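PDB 3VTI: hydrogenase maturation factor from Thermoanaerobacter tengcongensis, which probably carries out the ATP-dependent dehydration that turns a carbamoyl group received from its partner HypF into a nitrile during maturation of [NiFe]-hydrogenases. Local coordinates for residues 52-55 / 56-60; 198-202 / 203-207; 206-209 / 210-214. All coordinates share one frame; numbering follows the deposited sequence.

Interaction 1: 52-55 / 56-60; sequences LAVC and GTVND. With MG (magnesium ion), chain K.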
loop_
_atom_site.group_PDB
_atom_site.type_symbol
_atom_site.label_atom_id
_atom_site.label_comp_id
_atom_site.label_asym_id
_atom_site.label_seq_id
_atom_site.Cartn_x
_atom_site.Cartn_y
_atom_site.Cartn_z
ATOM N N LEU C 52 -9.221 12.587 -1.947
ATOM C CA LEU C 52 -7.905 12.771 -2.526
ATOM C C LEU C 52 -7.704 11.888 -3.759
ATOM O O LEU C 52 -7.276 12.361 -4.809
ATOM C CB LEU C 52 -6.862 12.463 -1.459
ATOM C CG LEU C 52 -5.387 12.716 -1.728
ATOM C CD1 LEU C 52 -5.171 14.079 -2.373
ATOM C CD2 LEU C 52 -4.579 12.575 -0.431
ATOM N N ALA C 53 -8.032 10.606 -3.626
ATOM C CA ALA C 53 -7.841 9.631 -4.690
ATOM C C ALA C 53 -8.596 10.019 -5.970
ATOM O O ALA C 53 -8.119 9.773 -7.081
ATOM C CB ALA C 53 -8.265 8.265 -4.210
ATOM N N VAL C 54 -9.774 10.611 -5.809
ATOM C CA VAL C 54 -10.577 11.015 -6.954
ATOM C C VAL C 54 -10.032 12.318 -7.541
ATOM O O VAL C 54 -9.653 12.366 -8.705
ATOM C CB VAL C 54 -12.075 11.176 -6.592
ATOM C CG1 VAL C 54 -12.879 11.623 -7.804
ATOM C CG2 VAL C 54 -12.629 9.870 -6.054
ATOM N N CYS C 55 -9.973 13.352 -6.714
ATOM C CA CYS C 55 -9.574 14.679 -7.135
ATOM C C CYS C 55 -8.233 14.707 -7.850
ATOM O O CYS C 55 -8.098 15.316 -8.921
ATOM C CB CYS C 55 -9.585 15.630 -5.940
ATOM S SG CYS C 55 -11.282 15.987 -5.383
ATOM N N GLY C 56 -7.253 14.025 -7.267
ATOM C CA GLY C 56 -5.908 14.000 -7.829
ATOM C C GLY C 56 -5.858 13.480 -9.248
ATOM O O GLY C 56 -5.148 14.010 -10.092
ATOM N N THR C 57 -6.617 12.427 -9.504
ATOM C CA THR C 57 -6.670 11.826 -10.824
ATOM C C THR C 57 -7.580 12.598 -11.775
ATOM O O THR C 57 -7.312 12.662 -12.978
ATOM C CB THR C 57 -7.085 10.370 -10.726
ATOM O OG1 THR C 57 -6.013 9.634 -10.124
ATOM C CG2 THR C 57 -7.393 9.797 -12.099
ATOM N N VAL C 58 -8.643 13.193 -11.241
ATOM C CA VAL C 58 -9.485 14.076 -12.032
ATOM C C VAL C 58 -8.623 15.247 -12.503
ATOM O O VAL C 58 -8.651 15.630 -13.673
ATOM C CB VAL C 58 -10.719 14.562 -11.217
ATOM C CG1 VAL C 58 -11.366 15.816 -11.854
ATOM C CG2 VAL C 58 -11.742 13.424 -11.048
ATOM N N ASN C 59 -7.822 15.781 -11.588
ATOM C CA ASN C 59 -6.933 16.886 -11.892
ATOM C C ASN C 59 -5.888 16.517 -12.939
ATOM O O ASN C 59 -5.760 17.204 -13.968
ATOM C CB ASN C 59 -6.308 17.436 -10.611
ATOM C CG ASN C 59 -7.356 18.058 -9.676
ATOM O OD1 ASN C 59 -8.469 18.404 -10.109
ATOM N ND2 ASN C 59 -7.005 18.200 -8.395
ATOM N N ASP C 60 -5.173 15.414 -12.690
ATOM C CA ASP C 60 -4.135 14.936 -13.596
ATOM C C ASP C 60 -4.707 14.699 -14.998
ATOM O O ASP C 60 -4.043 14.976 -15.989
ATOM C CB ASP C 60 -3.483 13.654 -13.057
ATOM C CG ASP C 60 -2.429 13.917 -11.976
ATOM O OD1 ASP C 60 -1.531 14.766 -12.167
ATOM O OD2 ASP C 60 -2.469 13.221 -10.930
HETATM MG MG MG K . -0.024 16.019 -11.580
HETATM O O HOH W 1 1.558 14.457 -12.473
#
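Val54 and Val58 lie side by side on helix 49-60 and point the same way, CG1 of Val54 standing 3.9 Å from CG2 of Val58. Residues one turn apart thus merge into a single apolar ridge, a local version of the rule that i and i+4 share a helix face. Val58 turns CG1 anti to its backbone N (chi1 162°), which brings CG2 to the side of the preceding turn. The backbone bond beside this pair, from Val58 N to Val54 O, measures 2.9 Å. One residue further on, Asn59 N reaches Cys55 O at 2.7 Å. The amide of Asn59 also folds back toward that carbonyl, but ND2 comes to Cys55 O at too poor an angle to bond and instead donates to Ala178 O, while OD1 accepts from Leu180 N. A leucine in place of Asn59 would probably leave both of these backbone groups without their side-chain mates and loosen the hold of the 178-180 loop on the helix. At the C-terminal end, Asp60 binds the magnesium ion through OD1 at 2.0 Å, sharing it with Asp22 and Asp199. The helix is buried between neighbours: Val54 and Val58 face helix 83-100, with Val58 also on strand 66-78, whereas Ala53 and Thr57 meet strand 30-37 and share the hydroxyl of Thr124 on strand 120-130.

Interaction 2: 198-202 / 203-207; sequences RDPTR and GGVAE. With MG (magnesium ion), chain K.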
loop_
_atom_site.group_PDB
_atom_site.type_symbol
_atom_site.label_atom_id
_atom_site.label_comp_id
_atom_site.label_asym_id
_atom_site.label_seq_id
_atom_site.Cartn_x
_atom_site.Cartn_y
_atom_site.Cartn_z
ATOM N N ARG C 198 -0.248 22.344 -14.609
ATOM C CA ARG C 198 0.193 21.304 -13.675
ATOM C C ARG C 198 -0.186 21.630 -12.236
ATOM O O ARG C 198 -0.035 22.764 -11.783
ATOM C CB ARG C 198 1.701 21.048 -13.784
ATOM C CG ARG C 198 2.200 19.940 -12.873
ATOM C CD ARG C 198 3.546 19.397 -13.329
ATOM N NE ARG C 198 3.408 18.571 -14.528
ATOM C CZ ARG C 198 4.411 17.946 -15.143
ATOM N NH1 ARG C 198 5.657 18.031 -14.682
ATOM N NH2 ARG C 198 4.163 17.229 -16.228
ATOM N N ASP C 199 -0.684 20.625 -11.531
ATOM C CA ASP C 199 -0.966 20.749 -10.109
ATOM C C ASP C 199 0.291 20.508 -9.258
ATOM O O ASP C 199 0.963 19.488 -9.424
ATOM C CB ASP C 199 -2.115 19.815 -9.701
ATOM C CG ASP C 199 -1.873 18.360 -10.079
ATOM O OD1 ASP C 199 -1.099 18.077 -11.030
ATOM O OD2 ASP C 199 -2.497 17.494 -9.417
ATOM N N PRO C 200 0.618 21.458 -8.355
ATOM C CA PRO C 200 1.857 21.363 -7.588
ATOM C C PRO C 200 1.615 20.447 -6.400
ATOM O O PRO C 200 1.261 20.905 -5.312
ATOM C CB PRO C 200 2.123 22.807 -7.148
ATOM C CG PRO C 200 0.832 23.577 -7.391
ATOM C CD PRO C 200 -0.191 22.621 -7.942
ATOM N N THR C 201 1.778 19.151 -6.632
ATOM C CA THR C 201 1.576 18.153 -5.599
ATOM C C THR C 201 2.956 17.835 -4.981
ATOM O O THR C 201 3.670 18.748 -4.546
ATOM C CB THR C 201 0.862 16.900 -6.158
ATOM O OG1 THR C 201 1.514 16.480 -7.355
ATOM C CG2 THR C 201 -0.600 17.203 -6.506
ATOM N N ARG C 202 3.352 16.570 -4.964
ATOM C CA ARG C 202 4.648 16.186 -4.397
ATOM C C ARG C 202 5.813 17.093 -4.813
ATOM O O ARG C 202 6.290 17.017 -5.952
ATOM C CB ARG C 202 4.981 14.727 -4.751
ATOM C CG ARG C 202 6.337 14.247 -4.193
ATOM C CD ARG C 202 6.175 13.393 -2.911
ATOM N NE ARG C 202 7.465 13.016 -2.302
ATOM C CZ ARG C 202 8.393 12.232 -2.867
ATOM N NH1 ARG C 202 8.216 11.729 -4.091
ATOM N NH2 ARG C 202 9.520 11.962 -2.210
ATOM N N GLY C 203 6.275 17.927 -3.881
ATOM C CA GLY C 203 7.380 18.855 -4.137
ATOM C C GLY C 203 6.933 20.300 -4.295
ATOM O O GLY C 203 7.753 21.194 -4.470
ATOM N N GLY C 204 5.622 20.525 -4.258
ATOM C CA GLY C 204 5.043 21.870 -4.339
ATOM C C GLY C 204 5.254 22.647 -5.627
ATOM O O GLY C 204 5.544 22.083 -6.683
ATOM N N VAL C 205 5.095 23.960 -5.524
ATOM C CA VAL C 205 5.221 24.871 -6.662
ATOM C C VAL C 205 6.639 24.858 -7.232
ATOM O O VAL C 205 6.826 24.833 -8.454
ATOM C CB VAL C 205 4.800 26.308 -6.271
ATOM C CG1 VAL C 205 5.082 27.301 -7.404
ATOM C CG2 VAL C 205 3.321 26.342 -5.874
ATOM N N ALA C 206 7.632 24.843 -6.341
ATOM C CA ALA C 206 9.044 24.813 -6.730
ATOM C C ALA C 206 9.330 23.734 -7.774
ATOM O O ALA C 206 9.937 24.009 -8.812
ATOM C CB ALA C 206 9.926 24.629 -5.505
ATOM N N GLU C 207 8.857 22.520 -7.493
ATOM C CA GLU C 207 9.126 21.349 -8.324
ATOM C C GLU C 207 8.485 21.470 -9.706
ATOM O O GLU C 207 9.130 21.177 -10.713
ATOM C CB GLU C 207 8.682 20.081 -7.599
ATOM C CG GLU C 207 8.994 18.772 -8.306
ATOM C CD GLU C 207 10.481 18.503 -8.465
ATOM O OE1 GLU C 207 11.286 18.821 -7.551
ATOM O OE2 GLU C 207 10.853 17.956 -9.525
HETATM MG MG MG K . -0.024 16.019 -11.580
HETATM O O HOH W 1 1.558 14.457 -12.473
#
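A type II beta turn from Thr201 to Gly204 carries the chain from a magnesium-binding loop into helix 204-216, and Gly204 N closes it on Thr201 O at 2.7 Å, with an N-H...O angle of 157°. Gly203 occupies the third position of the turn at phi 105°, where a beta carbon would run into the carbonyl oxygen of Arg202; Gly204 also has positive phi. Two adjacent glycines therefore let the backbone reverse and enter the helix within a few residues. Just before the turn, Pro200 sits at the centre of an inverse gamma turn, spanned by a weak bond from Thr201 N to Asp199 O. The proline ring rests on Gly204 and Val205: its CB is 3.5 Å from Gly204 C and 3.9 Å from CG2 of Val205, the two side chains lying alongside each other and pointing the same way. Both also pack on Ile149 of strand 146-149. With CG between the backbone N and the carbonyl carbon (chi1 55°), Asp199 directs OD1 to the magnesium ion at 2.4 Å, while water 1 takes another position on the metal. Arg198 makes a salt bridge to OD2 of Asp22, a second-shell contact that would help set this other ligand. A strand running into a tight, glycine-rich loop and then a helix, with a metal-binding aspartate just past the strand, is the arrangement used here by the AIR synthase-related C-terminal domain to bring its ligand to the shared magnesium site.

Interaction 3: 206-209 / 210-214; sequences AEVL and YEISK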
loop_
_atom_site.group_PDB
_atom_site.type_symbol
_atom_site.label_atom_id
_atom_site.label_comp_id
_atom_site.label_asym_id
_atom_site.label_seq_id
_atom_site.Cartn_x
_atom_site.Cartn_y
_atom_site.Cartn_z
ATOM N N ALA C 206 7.632 24.843 -6.341
ATOM C CA ALA C 206 9.044 24.813 -6.730
ATOM C C ALA C 206 9.330 23.734 -7.774
ATOM O O ALA C 206 9.937 24.009 -8.812
ATOM C CB ALA C 206 9.926 24.629 -5.505
ATOM N N GLU C 207 8.857 22.520 -7.493
ATOM C CA GLU C 207 9.126 21.349 -8.324
ATOM C C GLU C 207 8.485 21.470 -9.706
ATOM O O GLU C 207 9.130 21.177 -10.713
ATOM C CB GLU C 207 8.682 20.081 -7.599
ATOM C CG GLU C 207 8.994 18.772 -8.306
ATOM C CD GLU C 207 10.481 18.503 -8.465
ATOM O OE1 GLU C 207 11.286 18.821 -7.551
ATOM O OE2 GLU C 207 10.853 17.956 -9.525
ATOM N N VAL C 208 7.234 21.922 -9.744
ATOM C CA VAL C 208 6.551 22.222 -10.994
ATOM C C VAL C 208 7.368 23.187 -11.880
ATOM O O VAL C 208 7.591 22.909 -13.062
ATOM C CB VAL C 208 5.126 22.803 -10.734
ATOM C CG1 VAL C 208 4.543 23.458 -12.009
ATOM C CG2 VAL C 208 4.188 21.736 -10.191
ATOM N N LEU C 209 7.819 24.307 -11.311
ATOM C CA LEU C 209 8.554 25.310 -12.074
ATOM C C LEU C 209 9.813 24.706 -12.685
ATOM O O LEU C 209 10.129 24.971 -13.843
ATOM C CB LEU C 209 8.892 26.539 -11.215
ATOM C CG LEU C 209 7.751 27.338 -10.553
ATOM C CD1 LEU C 209 8.299 28.451 -9.668
ATOM C CD2 LEU C 209 6.740 27.907 -11.562
ATOM N N TYR C 210 10.512 23.882 -11.906
ATOM C CA TYR C 210 11.703 23.175 -12.373
ATOM C C TYR C 210 11.377 22.181 -13.477
ATOM O O TYR C 210 12.169 22.001 -14.404
ATOM C CB TYR C 210 12.402 22.452 -11.217
ATOM C CG TYR C 210 13.452 23.289 -10.528
ATOM C CD1 TYR C 210 14.750 23.374 -11.035
ATOM C CD2 TYR C 210 13.151 24.009 -9.380
ATOM C CE1 TYR C 210 15.722 24.148 -10.410
ATOM C CE2 TYR C 210 14.119 24.789 -8.744
ATOM C CZ TYR C 210 15.400 24.853 -9.263
ATOM O OH TYR C 210 16.353 25.628 -8.637
ATOM N N GLU C 211 10.216 21.541 -13.373
ATOM C CA GLU C 211 9.771 20.599 -14.392
ATOM C C GLU C 211 9.430 21.340 -15.677
ATOM O O GLU C 211 9.719 20.850 -16.771
ATOM C CB GLU C 211 8.572 19.788 -13.904
ATOM C CG GLU C 211 8.949 18.668 -12.936
ATOM C CD GLU C 211 7.802 18.221 -12.026
ATOM O OE1 GLU C 211 6.742 18.896 -11.989
ATOM O OE2 GLU C 211 7.968 17.186 -11.339
ATOM N N ILE C 212 8.828 22.524 -15.540
ATOM C CA ILE C 212 8.536 23.369 -16.690
ATOM C C ILE C 212 9.844 23.826 -17.327
ATOM O O ILE C 212 9.990 23.765 -18.551
ATOM C CB ILE C 212 7.672 24.601 -16.322
ATOM C CG1 ILE C 212 6.285 24.182 -15.815
ATOM C CG2 ILE C 212 7.536 25.517 -17.524
ATOM C CD1 ILE C 212 5.535 25.289 -15.072
ATOM N N SER C 213 10.787 24.272 -16.495
ATOM C CA SER C 213 12.118 24.687 -16.954
ATOM C C SER C 213 12.875 23.609 -17.713
ATOM O O SER C 213 13.387 23.853 -18.805
ATOM C CB SER C 213 12.974 25.156 -15.782
ATOM O OG SER C 213 12.781 26.541 -15.551
ATOM N N LYS C 214 12.950 22.425 -17.120
ATOM C CA LYS C 214 13.642 21.296 -17.728
ATOM C C LYS C 214 13.047 20.971 -19.100
ATOM O O LYS C 214 13.761 20.963 -20.104
ATOM C CB LYS C 214 13.584 20.074 -16.797
ATOM C CG LYS C 214 14.402 18.882 -17.255
ATOM C CD LYS C 214 14.195 17.675 -16.335
ATOM C CE LYS C 214 14.839 16.423 -16.930
ATOM N NZ LYS C 214 14.738 15.224 -16.031
#
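Ile212 N donates to Val208 O at 2.8 Å with an angle of 157°, a bond between residues whose side chains also meet. CD1 of Ile212 lies 3.7 Å from CG1 of Val208 as the two branched chains cross obliquely, and chi1 of -64° sets CG1 of Ile212 beside its own backbone N, so that its chain runs back along the helix toward Val208. On the neighbouring flank the pairing is one of like charges: Glu207 and Glu211 cross at about a right angle, with carboxylate planes 77° apart and the two OE2 atoms 3.5 Å from each other. Arg198 probably eases this repulsion, since its NH1 forms a salt bridge with OE1, the other oxygen of Glu211. Ala206 O receives Tyr210 N at 3.1 Å, and the edge of the Tyr210 ring lies next to the same oxygen, CD2 3.3 Å away and the oxygen near the ring plane. The phenol OH hydrogen-bonds to Val302 O, which holds the far end of the ring. Leu209 and Ile212 turn to Ile220 on strand 219-223, and Leu209 and Tyr210 touch Val290 on strand 290-293. The result is an amphipathic helix, its apolar side pressed onto the strands and its glutamates gathered on another flank: the helix-on-mixed-sheet packing of the AIR synthase-related C-terminal domain.

How the interactions relate
Along the chain, interaction 1 comes first, wholly within helix 49-60 of the AIR synthase-related N-terminal domain; interactions 2 and 3 follow far later in the C-terminal domain. All are local, and none nests in or crosses another. Interaction 2 closes the tight turn after strand 194-198, and interaction 3 continues up the same helix 204-216, sharing Ala206 and Glu207. The helix runs back beside the loop that follows the strand, CG2 of Val208 lying 3.5 Å from CA of Pro200. Interaction 3 does not touch interaction 1; interactions 1 and 2 meet at the metal, Asp60 of the first and Asp199 of the second binding the same magnesium ion, which also holds water 1, and so join the two domains.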